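Local coordinates for sugar ABC transporter, sugar-binding protein (Streptococcus pneumoniae, PDB 2HEU) that probably captures raffinose-type oligosaccharides outside the cell and delivers them to an ABC transporter for uptake, at residues Y180-T189 with I213-L224. Numbering follows the deposited sequence.
Sequences YNQLAFATAT and IMKDDIKVMDIL
Where A184 meets D217, their CA atoms 5.2 Å apart, the helical segments 180-189 and 213-222 come closest; their axes approach to 8.6 Å and run at 137°. Small residues permit this closeness: the CB of A184 rests against V220 CG1 and that of A188 against D216 CB. With CG swung anti to its backbone N (chi1 -172°), Y180 reaches across so that its OH donates to V220 O at 2.8 Å, from above the carbonyl plane, while I223 N bonds the same oxygen from the opposite face. L224 CD1 sits over one face of the tyrosine ring, 3.8 Å from its centroid in a CH-pi contact, and M221 SD lies at the ring edge as a Met-aromatic contact. The carboxyl group of D217 lies flat over the ring of F185, the planes 10° apart and OD1 over the ring centre, with CB adding a CH-pi contact; M214 SD makes a second Met-aromatic contact at that ring's edge. Unequal C-O lengths are consistent with a proton on D217 OD1, which also lies close to the N181 side chain. At the far end T189 CG2 packs on I213 CG2, and a water donates to both A188 O and D216 OD2. Flanked by helices 149-161 and 370-382, this is a splayed, roughly antiparallel helix pair brought close at two alanines, within one lobe of a bilobal solute-binding protein.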
loop_
_atom_site.group_PDB
_atom_site.type_symbol
_atom_site.label_atom_id
_atom_site.label_comp_id
_atom_site.label_asym_id
_atom_site.label_seq_id
_atom_site.Cartn_x
_atom_site.Cartn_y
_atom_site.Cartn_z
ATOM N N TYR A 180 -10.057 1.109 3.584
ATOM C CA TYR A 180 -11.337 0.508 3.926
ATOM C C TYR A 180 -12.389 0.911 2.880
ATOM O O TYR A 180 -13.100 0.063 2.346
ATOM C CB TYR A 180 -11.741 0.900 5.326
ATOM C CG TYR A 180 -12.965 0.171 5.819
ATOM C CD1 TYR A 180 -12.888 -0.961 6.594
ATOM C CD2 TYR A 180 -14.239 0.608 5.492
ATOM C CE1 TYR A 180 -14.015 -1.654 6.994
ATOM C CE2 TYR A 180 -15.379 -0.058 5.873
ATOM C CZ TYR A 180 -15.268 -1.188 6.623
ATOM O OH TYR A 180 -16.356 -1.923 7.029
ATOM N N ASN A 181 -12.512 2.201 2.640
ATOM C CA ASN A 181 -13.552 2.664 1.717
ATOM C C ASN A 181 -13.192 2.343 0.279
ATOM O O ASN A 181 -14.074 2.059 -0.544
ATOM C CB ASN A 181 -13.862 4.125 1.953
ATOM C CG ASN A 181 -15.228 4.541 1.370
ATOM O OD1 ASN A 181 -16.070 3.654 1.101
ATOM N ND2 ASN A 181 -15.431 5.826 1.238
ATOM N N GLN A 182 -11.912 2.378 -0.078
ATOM C CA GLN A 182 -11.568 1.921 -1.443
ATOM C C GLN A 182 -12.003 0.487 -1.637
ATOM O O GLN A 182 -12.507 0.142 -2.716
ATOM C CB GLN A 182 -10.077 2.104 -1.715
ATOM C CG GLN A 182 -9.682 3.550 -1.792
ATOM C CD GLN A 182 -8.311 3.766 -2.384
ATOM O OE1 GLN A 182 -7.765 2.895 -3.066
ATOM N NE2 GLN A 182 -7.765 4.931 -2.150
ATOM N N LEU A 183 -11.828 -0.361 -0.648
ATOM C CA LEU A 183 -12.214 -1.784 -0.729
ATOM C C LEU A 183 -13.745 -1.953 -0.658
ATOM O O LEU A 183 -14.276 -2.887 -1.268
ATOM C CB LEU A 183 -11.492 -2.601 0.288
ATOM C CG LEU A 183 -10.004 -2.769 -0.016
ATOM C CD1 LEU A 183 -9.241 -3.297 1.200
ATOM C CD2 LEU A 183 -9.803 -3.658 -1.190
ATOM N N ALA A 184 -14.435 -1.069 0.054
ATOM C CA ALA A 184 -15.900 -1.051 -0.015
ATOM C C ALA A 184 -16.336 -0.850 -1.446
ATOM O O ALA A 184 -17.157 -1.608 -1.999
ATOM C CB ALA A 184 -16.429 0.054 0.901
ATOM N N PHE A 185 -15.795 0.180 -2.131
ATOM C CA PHE A 185 -16.170 0.398 -3.515
ATOM C C PHE A 185 -15.686 -0.717 -4.398
ATOM O O PHE A 185 -16.408 -1.108 -5.351
ATOM C CB PHE A 185 -15.656 1.738 -4.033
ATOM C CG PHE A 185 -16.473 2.915 -3.585
ATOM C CD1 PHE A 185 -15.992 3.869 -2.710
ATOM C CD2 PHE A 185 -17.762 3.097 -4.084
ATOM C CE1 PHE A 185 -16.767 4.952 -2.307
ATOM C CE2 PHE A 185 -18.554 4.149 -3.696
ATOM C CZ PHE A 185 -18.047 5.099 -2.810
ATOM N N ALA A 186 -14.466 -1.249 -4.213
ATOM C CA ALA A 186 -13.983 -2.306 -5.105
ATOM C C ALA A 186 -14.810 -3.554 -4.984
ATOM O O ALA A 186 -15.178 -4.160 -5.979
ATOM C CB ALA A 186 -12.489 -2.554 -4.791
ATOM N N THR A 187 -15.120 -3.960 -3.755
ATOM C CA THR A 187 -15.979 -5.165 -3.600
ATOM C C THR A 187 -17.367 -4.901 -4.128
ATOM O O THR A 187 -18.024 -5.797 -4.660
ATOM C CB THR A 187 -15.974 -5.701 -2.162
ATOM O OG1 THR A 187 -16.521 -4.750 -1.250
ATOM C CG2 THR A 187 -14.608 -6.200 -1.710
ATOM N N ALA A 188 -17.882 -3.704 -3.961
ATOM C CA ALA A 188 -19.230 -3.386 -4.466
ATOM C C ALA A 188 -19.337 -3.417 -6.000
ATOM O O ALA A 188 -20.392 -3.714 -6.554
ATOM C CB ALA A 188 -19.679 -2.034 -3.971
ATOM N N THR A 189 -18.244 -3.079 -6.669
ATOM C CA THR A 189 -18.225 -2.935 -8.129
ATOM C C THR A 189 -17.582 -4.068 -8.913
ATOM O O THR A 189 -17.746 -4.149 -10.129
ATOM C CB THR A 189 -17.541 -1.625 -8.516
ATOM O OG1 THR A 189 -16.172 -1.674 -8.132
ATOM C CG2 THR A 189 -18.215 -0.393 -7.988
ATOM N N ILE A 213 -24.593 0.695 -6.248
ATOM C CA ILE A 213 -23.192 0.678 -5.821
ATOM C C ILE A 213 -23.031 1.529 -4.571
ATOM O O ILE A 213 -22.308 1.165 -3.637
ATOM C CB ILE A 213 -22.222 1.118 -6.947
ATOM C CG1 ILE A 213 -22.176 0.033 -8.019
ATOM C CG2 ILE A 213 -20.868 1.446 -6.414
ATOM C CD1 ILE A 213 -21.648 0.477 -9.379
ATOM N N MET A 214 -23.659 2.699 -4.552
ATOM C CA MET A 214 -23.583 3.585 -3.388
ATOM C C MET A 214 -24.246 2.925 -2.218
ATOM O O MET A 214 -23.730 2.990 -1.083
ATOM C CB MET A 214 -24.223 4.913 -3.713
ATOM C CG MET A 214 -23.758 6.038 -3.075
ATOM S SD MET A 214 -21.970 6.343 -3.052
ATOM C CE MET A 214 -21.791 6.400 -1.296
ATOM N N LYS A 215 -25.403 2.236 -2.375
ATOM C CA LYS A 215 -26.048 1.542 -1.303
ATOM C C LYS A 215 -25.114 0.501 -0.701
ATOM O O LYS A 215 -25.029 0.323 0.525
ATOM C CB LYS A 215 -27.349 0.888 -1.773
ATOM C CG LYS A 215 -28.436 1.906 -2.087
ATOM C CD LYS A 215 -29.689 1.168 -2.664
ATOM C CE LYS A 215 -30.795 2.152 -3.050
ATOM N NZ LYS A 215 -31.337 2.818 -1.926
ATOM N N ASP A 216 -24.415 -0.233 -1.561
ATOM C CA ASP A 216 -23.480 -1.263 -1.075
ATOM C C ASP A 216 -22.282 -0.627 -0.366
ATOM O O ASP A 216 -21.836 -1.130 0.657
ATOM C CB ASP A 216 -23.025 -2.159 -2.203
ATOM C CG ASP A 216 -24.086 -3.229 -2.633
ATOM O OD1 ASP A 216 -25.012 -3.478 -1.862
ATOM O OD2 ASP A 216 -23.903 -3.827 -3.693
ATOM N N ASP A 217 -21.742 0.451 -0.937
ATOM C CA ASP A 217 -20.644 1.149 -0.239
ATOM C C ASP A 217 -21.099 1.594 1.158
ATOM O O ASP A 217 -20.346 1.451 2.115
ATOM C CB ASP A 217 -20.227 2.364 -1.064
ATOM C CG ASP A 217 -19.208 3.205 -0.342
ATOM O OD1 ASP A 217 -18.039 2.628 -0.283
ATOM O OD2 ASP A 217 -19.476 4.282 0.157
ATOM N N ILE A 218 -22.305 2.153 1.282
ATOM C CA ILE A 218 -22.822 2.578 2.548
ATOM C C ILE A 218 -22.995 1.413 3.482
ATOM O O ILE A 218 -22.701 1.508 4.667
ATOM C CB ILE A 218 -24.110 3.381 2.299
ATOM C CG1 ILE A 218 -23.753 4.738 1.674
ATOM C CG2 ILE A 218 -24.908 3.527 3.600
ATOM C CD1 ILE A 218 -24.923 5.490 1.076
ATOM N N LYS A 219 -23.474 0.264 2.979
ATOM C CA LYS A 219 -23.588 -0.937 3.786
ATOM C C LYS A 219 -22.227 -1.303 4.390
ATOM O O LYS A 219 -22.110 -1.574 5.603
ATOM C CB LYS A 219 -24.122 -2.086 2.955
ATOM C CG LYS A 219 -24.190 -3.421 3.633
ATOM C CD LYS A 219 -24.642 -4.510 2.689
ATOM C CE LYS A 219 -24.608 -5.918 3.210
ATOM N NZ LYS A 219 -25.547 -6.149 4.292
ATOM N N VAL A 220 -21.192 -1.313 3.589
ATOM C CA VAL A 220 -19.846 -1.683 4.088
ATOM C C VAL A 220 -19.353 -0.629 5.097
ATOM O O VAL A 220 -18.822 -0.955 6.171
ATOM C CB VAL A 220 -18.888 -1.928 2.953
ATOM C CG1 VAL A 220 -17.496 -2.274 3.503
ATOM C CG2 VAL A 220 -19.374 -3.050 2.053
ATOM N N MET A 221 -19.513 0.663 4.780
ATOM C CA MET A 221 -19.145 1.714 5.721
ATOM C C MET A 221 -19.924 1.608 7.012
ATOM O O MET A 221 -19.374 1.907 8.104
ATOM C CB MET A 221 -19.335 3.098 5.099
ATOM C CG MET A 221 -18.324 3.468 4.042
ATOM S SD MET A 221 -16.600 3.364 4.551
ATOM C CE MET A 221 -16.628 4.330 6.073
ATOM N N ASP A 222 -21.197 1.197 6.948
ATOM C CA ASP A 222 -22.018 1.110 8.118
ATOM C C ASP A 222 -21.602 0.048 9.091
ATOM O O ASP A 222 -21.997 0.084 10.253
ATOM C CB ASP A 222 -23.520 0.960 7.752
ATOM C CG ASP A 222 -24.172 2.251 7.411
ATOM O OD1 ASP A 222 -23.646 3.334 7.727
ATOM O OD2 ASP A 222 -25.305 2.216 6.845
ATOM N N ILE A 223 -20.753 -0.905 8.673
ATOM C CA ILE A 223 -20.180 -1.852 9.642
ATOM C C ILE A 223 -19.444 -1.109 10.742
ATOM O O ILE A 223 -19.434 -1.500 11.896
ATOM C CB ILE A 223 -19.281 -2.867 8.899
ATOM C CG1 ILE A 223 -20.116 -3.706 7.934
ATOM C CG2 ILE A 223 -18.513 -3.754 9.869
ATOM C CD1 ILE A 223 -19.326 -4.576 6.955
ATOM N N LEU A 224 -18.782 0.002 10.350
ATOM C CA LEU A 224 -18.034 0.845 11.296
ATOM C C LEU A 224 -18.873 1.741 12.140
ATOM O O LEU A 224 -18.359 2.456 13.014
ATOM C CB LEU A 224 -16.965 1.655 10.541
ATOM C CG LEU A 224 -16.009 0.878 9.672
ATOM C CD1 LEU A 224 -14.985 1.849 9.070
ATOM C CD2 LEU A 224 -15.333 -0.278 10.423
HETATM O O HOH W 1 -22.920 -2.796 -6.016
#